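PDB 3QKI: glucose-6-phosphate isomerase from Plasmodium falciparum, which probably catalyses the reversible interconversion of alpha-D-glucose 6-phosphate and beta-D-fructose 6-phosphate, the second step of glycolysis. Local coordinates for residues K144-Y149 and N301-W306; I170-G175 and R221-V226; T251-E256 and L289-E294; K280-V285 and D293-S298. One frame throughout, in Å; residues are numbered along the deposited sequence.

Interaction 1 of 4, residues K144-Y149 and N301-W306; sequences KKIEKY and NVFEFW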
loop_
_atom_site.group_PDB
_atom_site.type_symbol
_atom_site.label_atom_id
_atom_site.label_comp_id
_atom_site.label_asym_id
_atom_site.label_seq_id
_atom_site.Cartn_x
_atom_site.Cartn_y
_atom_site.Cartn_z
ATOM N N LYS A 144 -9.240 -31.204 -11.416
ATOM C CA LYS A 144 -10.507 -31.858 -11.767
ATOM C C LYS A 144 -11.486 -31.786 -10.581
ATOM O O LYS A 144 -12.672 -31.552 -10.784
ATOM C CB LYS A 144 -10.274 -33.322 -12.165
ATOM C CG LYS A 144 -9.742 -33.455 -13.586
ATOM C CD LYS A 144 -9.103 -34.829 -13.767
ATOM C CE LYS A 144 -9.326 -35.443 -15.124
ATOM N NZ LYS A 144 -8.541 -34.764 -16.187
ATOM N N LYS A 145 -10.973 -31.946 -9.359
ATOM C CA LYS A 145 -11.757 -31.878 -8.137
ATOM C C LYS A 145 -12.316 -30.443 -7.960
ATOM O O LYS A 145 -13.478 -30.278 -7.562
ATOM C CB LYS A 145 -10.878 -32.279 -6.939
ATOM C CG LYS A 145 -11.629 -32.447 -5.635
ATOM C CD LYS A 145 -10.682 -32.838 -4.536
ATOM C CE LYS A 145 -11.251 -32.667 -3.169
ATOM N NZ LYS A 145 -12.350 -33.613 -2.920
ATOM N N ILE A 146 -11.493 -29.422 -8.261
ATOM C CA ILE A 146 -11.897 -27.998 -8.156
ATOM C C ILE A 146 -12.952 -27.687 -9.209
ATOM O O ILE A 146 -13.965 -27.053 -8.881
ATOM C CB ILE A 146 -10.684 -27.026 -8.262
ATOM C CG1 ILE A 146 -9.752 -27.173 -7.040
ATOM C CG2 ILE A 146 -11.157 -25.561 -8.465
ATOM C CD1 ILE A 146 -8.379 -26.525 -7.205
ATOM N N GLU A 147 -12.724 -28.131 -10.464
ATOM C CA GLU A 147 -13.672 -27.900 -11.558
ATOM C C GLU A 147 -15.038 -28.437 -11.152
ATOM O O GLU A 147 -16.016 -27.684 -11.240
ATOM C CB GLU A 147 -13.163 -28.563 -12.840
ATOM C CG GLU A 147 -14.116 -28.465 -14.010
ATOM C CD GLU A 147 -13.569 -29.024 -15.310
ATOM O OE1 GLU A 147 -14.104 -28.638 -16.372
ATOM O OE2 GLU A 147 -12.588 -29.808 -15.278
ATOM N N LYS A 148 -15.092 -29.712 -10.645
ATOM C CA LYS A 148 -16.331 -30.348 -10.224
ATOM C C LYS A 148 -16.983 -29.616 -9.053
ATOM O O LYS A 148 -18.164 -29.291 -9.130
ATOM C CB LYS A 148 -16.141 -31.845 -9.918
ATOM N N TYR A 149 -16.219 -29.329 -7.994
ATOM C CA TYR A 149 -16.733 -28.655 -6.810
ATOM C C TYR A 149 -17.261 -27.243 -7.120
ATOM O O TYR A 149 -18.356 -26.901 -6.685
ATOM C CB TYR A 149 -15.688 -28.633 -5.672
ATOM C CG TYR A 149 -16.215 -28.029 -4.391
ATOM C CD1 TYR A 149 -16.961 -28.787 -3.494
ATOM C CD2 TYR A 149 -15.995 -26.687 -4.087
ATOM C CE1 TYR A 149 -17.468 -28.230 -2.320
ATOM C CE2 TYR A 149 -16.510 -26.113 -2.925
ATOM C CZ TYR A 149 -17.243 -26.890 -2.040
ATOM O OH TYR A 149 -17.759 -26.325 -0.896
ATOM N N ASN A 301 -13.948 -32.142 0.974
ATOM C CA ASN A 301 -13.804 -30.692 1.101
ATOM C C ASN A 301 -12.361 -30.225 1.408
ATOM O O ASN A 301 -12.136 -29.059 1.763
ATOM C CB ASN A 301 -14.849 -30.159 2.109
ATOM C CG ASN A 301 -16.252 -30.066 1.531
ATOM O OD1 ASN A 301 -16.610 -30.738 0.559
ATOM N ND2 ASN A 301 -17.029 -29.128 2.021
ATOM N N VAL A 302 -11.396 -31.120 1.201
ATOM C CA VAL A 302 -9.980 -30.826 1.415
ATOM C C VAL A 302 -9.268 -30.889 0.084
ATOM O O VAL A 302 -9.286 -31.924 -0.600
ATOM C CB VAL A 302 -9.281 -31.690 2.490
ATOM C CG1 VAL A 302 -7.855 -31.203 2.725
ATOM C CG2 VAL A 302 -10.063 -31.681 3.794
ATOM N N PHE A 303 -8.666 -29.759 -0.299
ATOM C CA PHE A 303 -7.975 -29.599 -1.575
ATOM C C PHE A 303 -6.472 -29.504 -1.305
ATOM O O PHE A 303 -6.018 -28.694 -0.505
ATOM C CB PHE A 303 -8.528 -28.377 -2.311
ATOM C CG PHE A 303 -9.997 -28.531 -2.667
ATOM C CD1 PHE A 303 -10.992 -28.303 -1.718
ATOM C CD2 PHE A 303 -10.379 -28.965 -3.925
ATOM C CE1 PHE A 303 -12.336 -28.445 -2.051
ATOM C CE2 PHE A 303 -11.731 -29.124 -4.246
ATOM C CZ PHE A 303 -12.697 -28.867 -3.308
ATOM N N GLU A 304 -5.721 -30.395 -1.907
ATOM C CA GLU A 304 -4.301 -30.474 -1.649
ATOM C C GLU A 304 -3.418 -29.585 -2.531
ATOM O O GLU A 304 -3.802 -29.140 -3.612
ATOM C CB GLU A 304 -3.843 -31.964 -1.619
ATOM C CG GLU A 304 -3.227 -32.505 -2.894
ATOM C CD GLU A 304 -3.091 -34.013 -3.020
ATOM O OE1 GLU A 304 -1.943 -34.514 -2.993
ATOM O OE2 GLU A 304 -4.126 -34.682 -3.250
ATOM N N PHE A 305 -2.238 -29.303 -2.001
ATOM C CA PHE A 305 -1.123 -28.634 -2.654
ATOM C C PHE A 305 0.167 -29.257 -2.121
ATOM O O PHE A 305 0.091 -30.130 -1.260
ATOM C CB PHE A 305 -1.222 -27.103 -2.669
ATOM C CG PHE A 305 -1.016 -26.346 -1.383
ATOM C CD1 PHE A 305 -1.962 -26.404 -0.366
ATOM C CD2 PHE A 305 0.030 -25.445 -1.255
ATOM C CE1 PHE A 305 -1.816 -25.640 0.786
ATOM C CE2 PHE A 305 0.174 -24.675 -0.103
ATOM C CZ PHE A 305 -0.749 -24.778 0.914
ATOM N N TRP A 306 1.312 -28.946 -2.716
ATOM C CA TRP A 306 2.551 -29.659 -2.404
ATOM C C TRP A 306 3.667 -28.797 -1.851
ATOM O O TRP A 306 3.652 -27.576 -2.039
ATOM C CB TRP A 306 2.973 -30.469 -3.647
ATOM C CG TRP A 306 1.838 -31.315 -4.140
ATOM C CD1 TRP A 306 1.452 -32.532 -3.644
ATOM C CD2 TRP A 306 0.780 -30.889 -5.020
ATOM N NE1 TRP A 306 0.246 -32.905 -4.188
ATOM C CE2 TRP A 306 -0.190 -31.917 -5.037
ATOM C CE3 TRP A 306 0.552 -29.726 -5.786
ATOM C CZ2 TRP A 306 -1.351 -31.841 -5.825
ATOM C CZ3 TRP A 306 -0.588 -29.661 -6.573
ATOM C CH2 TRP A 306 -1.523 -30.710 -6.591
HETATM O O HOH W 1 -19.573 -27.720 0.454
#

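Interaction 2 of 4, residues I170-G175 and R221-V226; sequences ICIGIG and RFLANV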
loop_
_atom_site.group_PDB
_atom_site.type_symbol
_atom_site.label_atom_id
_atom_site.label_comp_id
_atom_site.label_asym_id
_atom_site.label_seq_id
_atom_site.Cartn_x
_atom_site.Cartn_y
_atom_site.Cartn_z
ATOM N N ILE A 170 -15.747 -16.692 2.616
ATOM C CA ILE A 170 -14.736 -16.122 3.499
ATOM C C ILE A 170 -13.471 -16.979 3.340
ATOM O O ILE A 170 -13.490 -18.163 3.687
ATOM C CB ILE A 170 -15.163 -16.013 4.986
ATOM C CG1 ILE A 170 -16.478 -15.233 5.146
ATOM C CG2 ILE A 170 -14.010 -15.416 5.844
ATOM C CD1 ILE A 170 -16.962 -15.121 6.597
ATOM N N CYS A 171 -12.395 -16.400 2.772
ATOM C CA CYS A 171 -11.093 -17.076 2.646
ATOM C C CYS A 171 -10.266 -16.714 3.858
ATOM O O CYS A 171 -10.035 -15.531 4.112
ATOM C CB CYS A 171 -10.368 -16.696 1.365
ATOM S SG CYS A 171 -11.239 -17.172 -0.128
ATOM N N ILE A 172 -9.841 -17.734 4.616
ATOM C CA ILE A 172 -9.042 -17.515 5.820
ATOM C C ILE A 172 -7.644 -18.021 5.524
ATOM O O ILE A 172 -7.461 -19.214 5.236
ATOM C CB ILE A 172 -9.650 -18.176 7.070
ATOM C CG1 ILE A 172 -11.172 -17.876 7.219
ATOM C CG2 ILE A 172 -8.860 -17.776 8.331
ATOM C CD1 ILE A 172 -11.844 -18.581 8.401
ATOM N N GLY A 173 -6.680 -17.110 5.558
ATOM C CA GLY A 173 -5.280 -17.423 5.291
ATOM C C GLY A 173 -4.391 -16.209 5.438
ATOM O O GLY A 173 -4.872 -15.072 5.360
ATOM N N ILE A 174 -3.092 -16.440 5.686
ATOM C CA ILE A 174 -2.121 -15.357 5.844
ATOM C C ILE A 174 -1.113 -15.366 4.688
ATOM O O ILE A 174 -0.935 -16.400 4.030
ATOM C CB ILE A 174 -1.429 -15.412 7.233
ATOM C CG1 ILE A 174 -0.509 -16.656 7.368
ATOM C CG2 ILE A 174 -2.453 -15.308 8.393
ATOM C CD1 ILE A 174 0.397 -16.626 8.557
ATOM N N GLY A 175 -0.455 -14.222 4.480
ATOM C CA GLY A 175 0.591 -14.040 3.470
ATOM C C GLY A 175 0.251 -14.593 2.100
ATOM O O GLY A 175 -0.753 -14.194 1.502
ATOM N N ARG A 221 -14.675 -12.408 0.760
ATOM C CA ARG A 221 -13.957 -11.665 1.806
ATOM C C ARG A 221 -12.667 -12.407 2.164
ATOM O O ARG A 221 -12.624 -13.644 2.116
ATOM C CB ARG A 221 -14.846 -11.496 3.064
ATOM C CG ARG A 221 -16.220 -10.901 2.758
ATOM C CD ARG A 221 -16.320 -9.457 3.160
ATOM N NE ARG A 221 -17.630 -8.857 2.862
ATOM C CZ ARG A 221 -18.577 -8.590 3.754
ATOM N NH1 ARG A 221 -18.409 -8.908 5.031
ATOM N NH2 ARG A 221 -19.693 -7.979 3.381
ATOM N N PHE A 222 -11.604 -11.659 2.503
ATOM C CA PHE A 222 -10.303 -12.231 2.896
ATOM C C PHE A 222 -10.036 -11.916 4.363
ATOM O O PHE A 222 -9.938 -10.751 4.734
ATOM C CB PHE A 222 -9.176 -11.741 1.987
ATOM C CG PHE A 222 -9.363 -12.164 0.554
ATOM C CD1 PHE A 222 -9.996 -11.320 -0.361
ATOM C CD2 PHE A 222 -8.915 -13.409 0.116
ATOM C CE1 PHE A 222 -10.213 -11.723 -1.674
ATOM C CE2 PHE A 222 -9.139 -13.819 -1.203
ATOM C CZ PHE A 222 -9.775 -12.968 -2.095
ATOM N N LEU A 223 -10.007 -12.966 5.204
ATOM C CA LEU A 223 -9.765 -12.809 6.624
ATOM C C LEU A 223 -8.310 -13.211 6.809
ATOM O O LEU A 223 -7.967 -14.403 6.829
ATOM C CB LEU A 223 -10.748 -13.651 7.466
ATOM C CG LEU A 223 -10.494 -13.689 8.969
ATOM C CD1 LEU A 223 -10.336 -12.281 9.554
ATOM C CD2 LEU A 223 -11.589 -14.463 9.676
ATOM N N ALA A 224 -7.439 -12.186 6.855
ATOM C CA ALA A 224 -5.999 -12.370 6.905
ATOM C C ALA A 224 -5.349 -11.976 8.201
ATOM O O ALA A 224 -4.475 -12.684 8.673
ATOM C CB ALA A 224 -5.344 -11.649 5.742
ATOM N N ASN A 225 -5.778 -10.874 8.800
ATOM C CA ASN A 225 -5.177 -10.417 10.047
ATOM C C ASN A 225 -5.710 -11.183 11.263
ATOM O O ASN A 225 -6.909 -11.449 11.342
ATOM C CB ASN A 225 -5.457 -8.898 10.206
ATOM C CG ASN A 225 -4.443 -8.163 11.010
ATOM O OD1 ASN A 225 -3.893 -8.684 11.976
ATOM N ND2 ASN A 225 -4.231 -6.901 10.675
ATOM N N VAL A 226 -4.833 -11.512 12.223
ATOM C CA VAL A 226 -5.235 -12.160 13.473
ATOM C C VAL A 226 -5.986 -11.114 14.356
ATOM O O VAL A 226 -6.661 -11.494 15.312
ATOM C CB VAL A 226 -4.044 -12.827 14.227
ATOM C CG1 VAL A 226 -3.121 -11.801 14.883
ATOM C CG2 VAL A 226 -4.533 -13.852 15.244
#

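Interaction 3 of 4, residues T251-E256 and L289-E294; sequences TFTTAE and LKLTDE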
loop_
_atom_site.group_PDB
_atom_site.type_symbol
_atom_site.label_atom_id
_atom_site.label_comp_id
_atom_site.label_asym_id
_atom_site.label_seq_id
_atom_site.Cartn_x
_atom_site.Cartn_y
_atom_site.Cartn_z
ATOM N N THR A 251 -0.125 -26.767 6.863
ATOM C CA THR A 251 -0.054 -27.563 8.092
ATOM C C THR A 251 -1.366 -27.656 8.877
ATOM O O THR A 251 -1.509 -28.550 9.708
ATOM C CB THR A 251 1.030 -26.985 9.003
ATOM O OG1 THR A 251 0.679 -25.649 9.374
ATOM C CG2 THR A 251 2.417 -27.022 8.356
ATOM N N PHE A 252 -2.276 -26.674 8.692
ATOM C CA PHE A 252 -3.521 -26.545 9.438
ATOM C C PHE A 252 -3.207 -26.270 10.904
ATOM O O PHE A 252 -4.026 -26.559 11.769
ATOM C CB PHE A 252 -4.497 -27.733 9.218
ATOM C CG PHE A 252 -5.890 -27.270 8.851
ATOM C CD1 PHE A 252 -6.109 -26.527 7.699
ATOM C CD2 PHE A 252 -6.988 -27.603 9.644
ATOM C CE1 PHE A 252 -7.393 -26.116 7.352
ATOM C CE2 PHE A 252 -8.279 -27.181 9.293
ATOM C CZ PHE A 252 -8.468 -26.425 8.165
ATOM N N THR A 253 -2.004 -25.680 11.173
ATOM C CA THR A 253 -1.559 -25.310 12.526
ATOM C C THR A 253 -1.120 -23.848 12.593
ATOM O O THR A 253 -0.861 -23.351 13.680
ATOM C CB THR A 253 -0.444 -26.227 13.057
ATOM O OG1 THR A 253 0.701 -26.108 12.225
ATOM C CG2 THR A 253 -0.870 -27.678 13.204
ATOM N N THR A 254 -1.029 -23.157 11.442
ATOM C CA THR A 254 -0.650 -21.725 11.379
ATOM C C THR A 254 -1.425 -20.941 12.442
ATOM O O THR A 254 -2.649 -20.899 12.384
ATOM C CB THR A 254 -1.013 -21.163 10.004
ATOM O OG1 THR A 254 -0.651 -22.096 9.004
ATOM C CG2 THR A 254 -0.374 -19.820 9.748
ATOM N N ALA A 255 -0.718 -20.353 13.423
ATOM C CA ALA A 255 -1.321 -19.667 14.572
ATOM C C ALA A 255 -2.469 -18.692 14.255
ATOM O O ALA A 255 -3.561 -18.866 14.788
ATOM C CB ALA A 255 -0.248 -19.010 15.434
ATOM N N GLU A 256 -2.238 -17.722 13.373
ATOM C CA GLU A 256 -3.203 -16.680 12.991
ATOM C C GLU A 256 -4.381 -17.245 12.214
ATOM O O GLU A 256 -5.528 -16.988 12.571
ATOM C CB GLU A 256 -2.515 -15.557 12.162
ATOM C CG GLU A 256 -1.398 -14.833 12.896
ATOM C CD GLU A 256 -0.032 -15.481 12.843
ATOM O OE1 GLU A 256 0.930 -14.871 13.364
ATOM O OE2 GLU A 256 0.075 -16.599 12.287
ATOM N N LEU A 289 -4.455 -33.957 6.665
ATOM C CA LEU A 289 -5.751 -34.614 6.681
ATOM C C LEU A 289 -6.235 -34.981 8.069
ATOM O O LEU A 289 -7.441 -34.972 8.312
ATOM C CB LEU A 289 -5.807 -35.787 5.690
ATOM C CG LEU A 289 -5.524 -35.441 4.218
ATOM C CD1 LEU A 289 -5.421 -36.670 3.382
ATOM C CD2 LEU A 289 -6.589 -34.532 3.643
ATOM N N LYS A 290 -5.304 -35.238 8.999
ATOM C CA LYS A 290 -5.616 -35.550 10.394
ATOM C C LYS A 290 -6.294 -34.325 11.053
ATOM O O LYS A 290 -7.317 -34.465 11.728
ATOM C CB LYS A 290 -4.311 -35.912 11.149
ATOM C CG LYS A 290 -4.484 -36.163 12.648
ATOM C CD LYS A 290 -3.147 -36.177 13.369
ATOM C CE LYS A 290 -3.262 -36.581 14.821
ATOM N NZ LYS A 290 -3.738 -35.460 15.677
ATOM N N LEU A 291 -5.698 -33.137 10.850
ATOM C CA LEU A 291 -6.188 -31.882 11.437
ATOM C C LEU A 291 -7.434 -31.317 10.792
ATOM O O LEU A 291 -8.308 -30.835 11.506
ATOM C CB LEU A 291 -5.073 -30.861 11.633
ATOM C CG LEU A 291 -4.018 -31.262 12.692
ATOM C CD1 LEU A 291 -3.071 -30.160 12.915
ATOM C CD2 LEU A 291 -4.652 -31.593 14.050
ATOM N N THR A 292 -7.581 -31.476 9.468
ATOM C CA THR A 292 -8.818 -31.059 8.793
ATOM C C THR A 292 -9.981 -31.936 9.299
ATOM O O THR A 292 -11.064 -31.426 9.577
ATOM C CB THR A 292 -8.655 -31.070 7.264
ATOM O OG1 THR A 292 -8.282 -32.381 6.834
ATOM C CG2 THR A 292 -7.650 -30.039 6.775
ATOM N N ASP A 293 -9.720 -33.247 9.476
ATOM C CA ASP A 293 -10.685 -34.201 10.008
ATOM C C ASP A 293 -11.137 -33.779 11.414
ATOM O O ASP A 293 -12.338 -33.656 11.662
ATOM C CB ASP A 293 -10.067 -35.607 10.054
ATOM C CG ASP A 293 -10.905 -36.654 9.374
ATOM O OD1 ASP A 293 -11.327 -36.422 8.205
ATOM O OD2 ASP A 293 -11.137 -37.712 9.993
ATOM N N GLU A 294 -10.174 -33.463 12.290
ATOM C CA GLU A 294 -10.420 -33.017 13.668
ATOM C C GLU A 294 -11.249 -31.738 13.703
ATOM O O GLU A 294 -12.076 -31.557 14.606
ATOM C CB GLU A 294 -9.088 -32.772 14.387
ATOM C CG GLU A 294 -8.788 -33.847 15.412
ATOM C CD GLU A 294 -7.336 -33.964 15.824
ATOM O OE1 GLU A 294 -6.751 -35.051 15.612
ATOM O OE2 GLU A 294 -6.789 -32.985 16.384
#

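Interaction 4 of 4, residues K280-V285 and D293-S298; sequences KHMVAV and DEFGIS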
loop_
_atom_site.group_PDB
_atom_site.type_symbol
_atom_site.label_atom_id
_atom_site.label_comp_id
_atom_site.label_asym_id
_atom_site.label_seq_id
_atom_site.Cartn_x
_atom_site.Cartn_y
_atom_site.Cartn_z
ATOM N N LYS A 280 -20.955 -28.713 5.366
ATOM C CA LYS A 280 -21.338 -28.231 4.035
ATOM C C LYS A 280 -20.799 -26.806 3.828
ATOM O O LYS A 280 -20.574 -26.410 2.686
ATOM C CB LYS A 280 -22.857 -28.201 3.851
ATOM C CG LYS A 280 -23.542 -29.533 3.919
ATOM C CD LYS A 280 -25.024 -29.314 3.860
ATOM C CE LYS A 280 -25.795 -30.588 4.072
ATOM N NZ LYS A 280 -27.256 -30.316 4.120
ATOM N N HIS A 281 -20.571 -26.061 4.931
ATOM C CA HIS A 281 -20.124 -24.660 4.927
ATOM C C HIS A 281 -18.602 -24.447 5.099
ATOM O O HIS A 281 -18.139 -23.298 5.156
ATOM C CB HIS A 281 -20.907 -23.876 6.000
ATOM C CG HIS A 281 -22.351 -23.663 5.624
ATOM N ND1 HIS A 281 -22.834 -22.411 5.288
ATOM C CD2 HIS A 281 -23.366 -24.554 5.531
ATOM C CE1 HIS A 281 -24.117 -22.583 4.998
ATOM N NE2 HIS A 281 -24.486 -23.851 5.148
ATOM N N MET A 282 -17.837 -25.533 5.228
ATOM C CA MET A 282 -16.396 -25.456 5.463
ATOM C C MET A 282 -15.577 -26.253 4.488
ATOM O O MET A 282 -15.870 -27.418 4.211
ATOM C CB MET A 282 -16.059 -25.920 6.884
ATOM C CG MET A 282 -16.825 -25.183 7.955
ATOM S SD MET A 282 -16.212 -25.564 9.586
ATOM C CE MET A 282 -15.319 -24.102 9.900
ATOM N N VAL A 283 -14.543 -25.611 3.948
ATOM C CA VAL A 283 -13.576 -26.250 3.073
ATOM C C VAL A 283 -12.142 -25.941 3.518
ATOM O O VAL A 283 -11.895 -24.911 4.173
ATOM C CB VAL A 283 -13.840 -26.196 1.540
ATOM C CG1 VAL A 283 -15.251 -25.770 1.206
ATOM C CG2 VAL A 283 -12.828 -25.363 0.794
ATOM N N ALA A 284 -11.209 -26.859 3.234
ATOM C CA ALA A 284 -9.822 -26.596 3.580
ATOM C C ALA A 284 -8.919 -26.748 2.392
ATOM O O ALA A 284 -9.153 -27.588 1.532
ATOM C CB ALA A 284 -9.366 -27.527 4.696
ATOM N N VAL A 285 -7.865 -25.936 2.344
ATOM C CA VAL A 285 -6.822 -26.067 1.342
ATOM C C VAL A 285 -5.635 -26.360 2.230
ATOM O O VAL A 285 -5.166 -25.470 2.952
ATOM C CB VAL A 285 -6.630 -24.839 0.424
ATOM C CG1 VAL A 285 -5.422 -25.036 -0.479
ATOM C CG2 VAL A 285 -7.887 -24.587 -0.419
ATOM N N ASP A 293 -9.720 -33.247 9.476
ATOM C CA ASP A 293 -10.685 -34.201 10.008
ATOM C C ASP A 293 -11.137 -33.779 11.414
ATOM O O ASP A 293 -12.338 -33.656 11.662
ATOM C CB ASP A 293 -10.067 -35.607 10.054
ATOM C CG ASP A 293 -10.905 -36.654 9.374
ATOM O OD1 ASP A 293 -11.327 -36.422 8.205
ATOM O OD2 ASP A 293 -11.137 -37.712 9.993
ATOM N N GLU A 294 -10.174 -33.463 12.290
ATOM C CA GLU A 294 -10.420 -33.017 13.668
ATOM C C GLU A 294 -11.249 -31.738 13.703
ATOM O O GLU A 294 -12.076 -31.557 14.606
ATOM C CB GLU A 294 -9.088 -32.772 14.387
ATOM C CG GLU A 294 -8.788 -33.847 15.412
ATOM C CD GLU A 294 -7.336 -33.964 15.824
ATOM O OE1 GLU A 294 -6.751 -35.051 15.612
ATOM O OE2 GLU A 294 -6.789 -32.985 16.384
ATOM N N PHE A 295 -11.026 -30.862 12.709
ATOM C CA PHE A 295 -11.718 -29.585 12.589
ATOM C C PHE A 295 -13.183 -29.787 12.174
ATOM O O PHE A 295 -14.004 -28.886 12.346
ATOM C CB PHE A 295 -10.971 -28.663 11.593
ATOM C CG PHE A 295 -11.250 -27.194 11.815
ATOM C CD1 PHE A 295 -10.528 -26.469 12.755
ATOM C CD2 PHE A 295 -12.261 -26.549 11.114
ATOM C CE1 PHE A 295 -10.808 -25.114 12.983
ATOM C CE2 PHE A 295 -12.564 -25.210 11.372
ATOM C CZ PHE A 295 -11.826 -24.500 12.292
ATOM N N GLY A 296 -13.502 -30.965 11.640
ATOM C CA GLY A 296 -14.856 -31.271 11.205
ATOM C C GLY A 296 -15.081 -31.000 9.733
ATOM O O GLY A 296 -16.225 -30.884 9.297
ATOM N N ILE A 297 -13.995 -30.944 8.945
ATOM C CA ILE A 297 -14.072 -30.758 7.508
ATOM C C ILE A 297 -14.161 -32.137 6.841
ATOM O O ILE A 297 -13.385 -33.030 7.165
ATOM C CB ILE A 297 -12.897 -29.889 6.998
ATOM C CG1 ILE A 297 -13.035 -28.447 7.571
ATOM C CG2 ILE A 297 -12.842 -29.851 5.458
ATOM C CD1 ILE A 297 -11.791 -27.688 7.599
ATOM N N SER A 298 -15.135 -32.315 5.952
ATOM C CA SER A 298 -15.319 -33.560 5.218
ATOM C C SER A 298 -14.140 -33.801 4.247
ATOM O O SER A 298 -13.497 -32.854 3.814
ATOM C CB SER A 298 -16.664 -33.530 4.503
ATOM O OG SER A 298 -16.670 -34.278 3.296
HETATM O O HOH W 2 -16.300 -29.916 5.193
#

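Interaction 1 of 4, residues K144-Y149 and N301-W306
Phe303 pushes its ring into the side of helix 135-154, where three side chains receive it. Lys145 lies over one face: its CE sits 4.0 Å from the centroid of the Phe303 ring, 20° off the normal, a CH-pi contact. The ammonium group hydrogen-bonds the carbonyl of Asp300; at 5.0 Å from the Phe303 centroid, Lys145 NZ adds at most a weak cation-pi attraction. Ile146 CG1 meets Phe303 CD2 at 3.6 Å. The far edge of Phe303 is turned toward the face of Tyr149 in a T-shaped pair, planes at 65°, with Phe303 CZ 3.8 Å from Tyr149 CG. With CG anti to the backbone N (chi1 -176°), Tyr149 reaches toward strand 302-303 and offers its face. At the other end of the Tyr149 ring, OH binds a water 2.7 Å away, which Asn301 ND2 reaches only weakly; ND2 also bonds the Met282 carbonyl. An edge-strand residue buried beneath a flanking helix is characteristic of an alpha/beta/alpha sandwich, here the SIS (sugar isomerase) domain of the GPI family.

Interaction 2 of 4, residues I170-G175 and R221-V226
Cys171 and Phe222 sit side by side on one face of a parallel pair of strands, and the backbone between them is the tightest part of the contact. Cys171 N donates to Arg221 O at 2.8 Å, and Leu223 N returns a bond to Cys171 O, also at 2.8 Å; both are nearly straight. Toward the C-terminal end the pairing slackens: Gly173 N reaches Leu223 O at 3.3 Å, with the donor tilted 25° from the carbonyl plane. Beside Cys171 the Phe222 ring comes obliquely, its CD2 3.8 Å from Cys171 CB. Cys171 SG, anti to its carbonyl carbon (chi1 -63°), is carried alongside that ring, 4.9 Å from the centroid, as a sulfur-aromatic contact. On the other face Ile170 CG2 touches Leu223 CB at 4.0 Å, and helices 228-235 and 255-268 close over Leu223. Strand 219-223 is an edge strand of the five-stranded parallel sheet and 168-172 its neighbour, joined through helix 179-197 in the beta-alpha-beta crossover of a Rossmann-like SIS domain. Past the strands no backbone hydrogen bond follows; Ala224 CB lies on Gly173 O (3.5 Å) and Ile174 CG2 on Ala224 O (3.3 Å), and beyond them the chains part. This looser end faces the substrate site: Ile174 packs on Thr254, one of the residues that bind fructose 6-phosphate, and on His429 of the second subunit. Arg221, partly exposed, swings its guanidinium away to bond the carbonyls of Ala234 and Gln236.

Interaction 3 of 4, residues T251-E256 and L289-E294
Thr251 brings its carbonyl oxygen within 3.9 Å of Leu291 CD1, while the same oxygen accepts a hydrogen bond from Asn288 ND2 just ahead of helix 289-295. Its CB is directed away from that helix; the residue is one of those that bind fructose 6-phosphate. Phe252 follows with a positive phi (65°) and turns its side chain toward the helix. Thr292 CG2 stands directly over the centre of the Phe252 ring, 3.6 Å from the centroid and 3° off the normal, a textbook CH-pi contact. The methyl faces the ring because Thr292 CG2 is anti to the carbonyl carbon, while OG1 lies between the backbone N and the carbonyl carbon (chi1 58°). Closer to the backbone, Phe252 CB meets Leu291 CB at 4.0 Å. Thr253, more exposed, presents CG2 to Leu291 CD1 at 3.3 Å, a tight carbon pair. At Thr254 the chain turns away to start helix 255-268. No hydrogen bond crosses between 251-256 and 289-294; the polar partners that are settled, such as Asn288 for Thr251 O and Ser249 for Phe252 N and Thr254 OG1, lie outside the contact. The contact is apolar, so it rests on dispersion and fit of shape, beside a loop that binds the sugar phosphate.

Interaction 4 of 4, residues K280-V285 and D293-S298
Two torsions of Met282 set up its meeting with Phe295: CG lies anti to the carbonyl carbon (chi1 -54°), and a bend at chi3 (104°) swings the terminal methyl round to the ring. Met282 CE arrives in the plane of Phe295, at its edge, 3.3 Å from CE2, and the two side chains cross at about a right angle. The sulfur follows, with SD 5.3 Å from the Phe295 centroid, an edge-on Met-aromatic contact. Lys265 of helix 255-268 makes a cation-pi interaction with the same ring. Nearer the strand backbone, Ile297 fills the angle between helix and sheet. Its CG1 rests on Met282 CB at 4.0 Å, and its CD1 reaches Ala284 CB at 3.8 Å. A single water links the two backbones, donating to Met282 O at 2.7 Å and accepting from Ser298 N at 2.8 Å; it gives Met282 O a second partner besides Asn301 ND2. Between Phe295 and Ile297 the helix ends at Gly296, whose positive phi (94°) belongs to a Schellman motif. The chain leaves the helix there, and Ile297 is turned toward strand 282-285. Strand 282-285, helix 289-295 and strand 302-303 thus form a compact beta-alpha-beta unit, the repeating theme of a parallel alpha/beta sheet.

From the N terminus, helix 135-154 opens the widest loop, which interaction 1 closes when the chain reaches strand 302-303; the other three contacts nest inside it. Interaction 2 closes first, pairing strand 168-172 with the edge strand 219-223. In series after it, interaction 3 opens at 251-256, beside the end of interaction 2, where Val226 lies against Glu256. Interaction 4 opens at 280-285 and ends on the same stretch as interaction 3, sharing Asp293 and Glu294 of helix 289-295. Strand 282-285 pairs with 302-303, joining interactions 4 and 1. Together they tie helices on both faces to the five-stranded parallel sheet, from one edge strand to the other.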